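Local coordinates for probable sulfate-binding lipoprotein SubI (Mycobacterium tuberculosis, PDB 6DDN), which probably binds sulfate outside the cytoplasmic membrane as the solute-receptor component of a sulfate transport system, at residues Pro113-Leu118 with Glu262-Val267. Numbering follows the deposited sequence.
Sequences PDIARL and ENPLAV. With SO4 (sulfate ion), chain E.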
loop_
_atom_site.group_PDB
_atom_site.type_symbol
_atom_site.label_atom_id
_atom_site.label_comp_id
_atom_site.label_asym_id
_atom_site.label_seq_id
_atom_site.Cartn_x
_atom_site.Cartn_y
_atom_site.Cartn_z
ATOM N N PRO A 113 5.910 5.071 8.103
ATOM C CA PRO A 113 6.032 6.469 8.560
ATOM C C PRO A 113 4.710 7.123 8.922
ATOM O O PRO A 113 4.655 7.919 9.868
ATOM C CB PRO A 113 6.683 7.164 7.361
ATOM C CG PRO A 113 7.473 6.105 6.707
ATOM C CD PRO A 113 6.806 4.794 6.963
ATOM N N ASP A 114 3.639 6.804 8.195
ATOM C CA ASP A 114 2.335 7.374 8.504
ATOM C C ASP A 114 1.776 6.849 9.820
ATOM O O ASP A 114 0.836 7.442 10.362
ATOM C CB ASP A 114 1.364 7.100 7.357
ATOM C CG ASP A 114 1.749 7.832 6.085
ATOM O OD1 ASP A 114 2.290 8.953 6.186
ATOM O OD2 ASP A 114 1.515 7.289 4.986
ATOM N N ILE A 115 2.326 5.754 10.341
ATOM C CA ILE A 115 2.011 5.324 11.699
ATOM C C ILE A 115 2.919 6.010 12.710
ATOM O O ILE A 115 2.471 6.403 13.789
ATOM C CB ILE A 115 2.107 3.788 11.812
ATOM C CG1 ILE A 115 1.127 3.113 10.851
ATOM C CG2 ILE A 115 1.829 3.342 13.233
ATOM C CD1 ILE A 115 -0.327 3.367 11.182
ATOM N N ALA A 116 4.198 6.176 12.360
ATOM C CA ALA A 116 5.146 6.818 13.265
ATOM C C ALA A 116 4.752 8.255 13.575
ATOM O O ALA A 116 4.983 8.729 14.694
ATOM C CB ALA A 116 6.552 6.769 12.668
ATOM N N ARG A 117 4.170 8.966 12.605
ATOM C CA ARG A 117 3.692 10.319 12.877
ATOM C C ARG A 117 2.661 10.316 13.998
ATOM O O ARG A 117 2.686 11.186 14.876
ATOM C CB ARG A 117 3.103 10.940 11.610
ATOM C CG ARG A 117 2.480 12.314 11.839
ATOM C CD ARG A 117 1.703 12.811 10.628
ATOM N NE ARG A 117 2.576 13.141 9.505
ATOM C CZ ARG A 117 2.780 12.346 8.459
ATOM N NH1 ARG A 117 3.591 12.726 7.482
ATOM N NH2 ARG A 117 2.172 11.169 8.389
ATOM N N LEU A 118 1.755 9.336 13.992
ATOM C CA LEU A 118 0.761 9.241 15.056
ATOM C C LEU A 118 1.392 8.832 16.379
ATOM O O LEU A 118 0.920 9.250 17.443
ATOM C CB LEU A 118 -0.334 8.254 14.664
ATOM C CG LEU A 118 -1.115 8.625 13.406
ATOM C CD1 LEU A 118 -2.416 7.872 13.384
ATOM C CD2 LEU A 118 -1.369 10.119 13.354
ATOM N N GLU A 262 4.374 -3.251 2.430
ATOM C CA GLU A 262 3.892 -3.695 3.734
ATOM C C GLU A 262 3.021 -2.597 4.321
ATOM O O GLU A 262 3.515 -1.503 4.612
ATOM C CB GLU A 262 5.054 -4.024 4.676
ATOM C CG GLU A 262 6.007 -5.082 4.146
ATOM C CD GLU A 262 7.015 -5.526 5.186
ATOM O OE1 GLU A 262 6.903 -6.669 5.679
ATOM O OE2 GLU A 262 7.917 -4.727 5.517
ATOM N N ASN A 263 1.733 -2.889 4.500
ATOM C CA ASN A 263 0.772 -1.883 4.923
ATOM C C ASN A 263 0.484 -2.028 6.410
ATOM O O ASN A 263 -0.157 -3.011 6.812
ATOM C CB ASN A 263 -0.516 -2.011 4.114
ATOM C CG ASN A 263 -0.271 -1.914 2.622
ATOM O OD1 ASN A 263 -0.550 -2.850 1.874
ATOM N ND2 ASN A 263 0.258 -0.778 2.182
ATOM N N PRO A 264 0.917 -1.094 7.250
ATOM C CA PRO A 264 0.736 -1.247 8.697
ATOM C C PRO A 264 -0.682 -0.933 9.157
ATOM O O PRO A 264 -1.434 -0.188 8.525
ATOM C CB PRO A 264 1.731 -0.239 9.282
ATOM C CG PRO A 264 1.865 0.803 8.222
ATOM C CD PRO A 264 1.734 0.084 6.910
ATOM N N LEU A 265 -1.025 -1.521 10.304
ATOM C CA LEU A 265 -2.303 -1.316 10.967
ATOM C C LEU A 265 -2.057 -1.194 12.462
ATOM O O LEU A 265 -1.278 -1.962 13.032
ATOM C CB LEU A 265 -3.276 -2.470 10.688
ATOM C CG LEU A 265 -4.509 -2.604 11.586
ATOM C CD1 LEU A 265 -5.638 -1.703 11.109
ATOM C CD2 LEU A 265 -4.965 -4.055 11.645
ATOM N N ALA A 266 -2.721 -0.231 13.094
ATOM C CA ALA A 266 -2.546 -0.007 14.520
ATOM C C ALA A 266 -3.840 0.527 15.112
ATOM O O ALA A 266 -4.633 1.180 14.429
ATOM C CB ALA A 266 -1.396 0.965 14.801
ATOM N N VAL A 267 -4.044 0.239 16.389
ATOM C CA VAL A 267 -5.174 0.787 17.128
ATOM C C VAL A 267 -4.832 2.206 17.560
ATOM O O VAL A 267 -3.701 2.491 17.972
ATOM C CB VAL A 267 -5.512 -0.111 18.332
ATOM C CG1 VAL A 267 -6.223 0.676 19.418
ATOM C CG2 VAL A 267 -6.357 -1.295 17.888
HETATM S S SO4 E . 4.209 16.368 8.371
HETATM O O1 SO4 E . 3.226 16.582 9.429
HETATM O O2 SO4 E . 3.526 16.268 7.084
HETATM O O3 SO4 E . 5.142 17.489 8.335
HETATM O O4 SO4 E . 4.946 15.136 8.630
#
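From helix 113-120, I115 is directed toward 262-267, and its two branches pack against P264 and A266. I115 CG1 sits on the proline ring, 3.6 Å from CG of P264 and nearly as close to its CB. The methyl CG2 of I115 reaches the other way along the chain, to 4.3 Å from CB of A266, a looser touch. With chi1 at -60°, CG2 lies anti to the backbone N and CG1 beside it, a rotation that presents CG1 to P264 and CG2 to A266. The contact is wholly apolar and buried; W128 and V107 also pack on I115, and the backbone of A266 pairs with V107 in strand 106-108.

Away from the strand, R117 runs toward helix 91-99. Its NH2 donates to OD1 of D114 at 3.1 Å, almost straight (165°) and in the guanidinium plane, a salt bridge within one turn. NE and NH1 of R117 both grip O4 of a sulfate ion, NH1 at 3.0 Å; R96 binds the ion too. This sulfate probably came from the crystallisation liquor. I115 thus packs helix 113-120 onto the short break in strand 257-267 at P264, helix-on-sheet packing in the alpha/beta fold of a type II periplasmic binding protein.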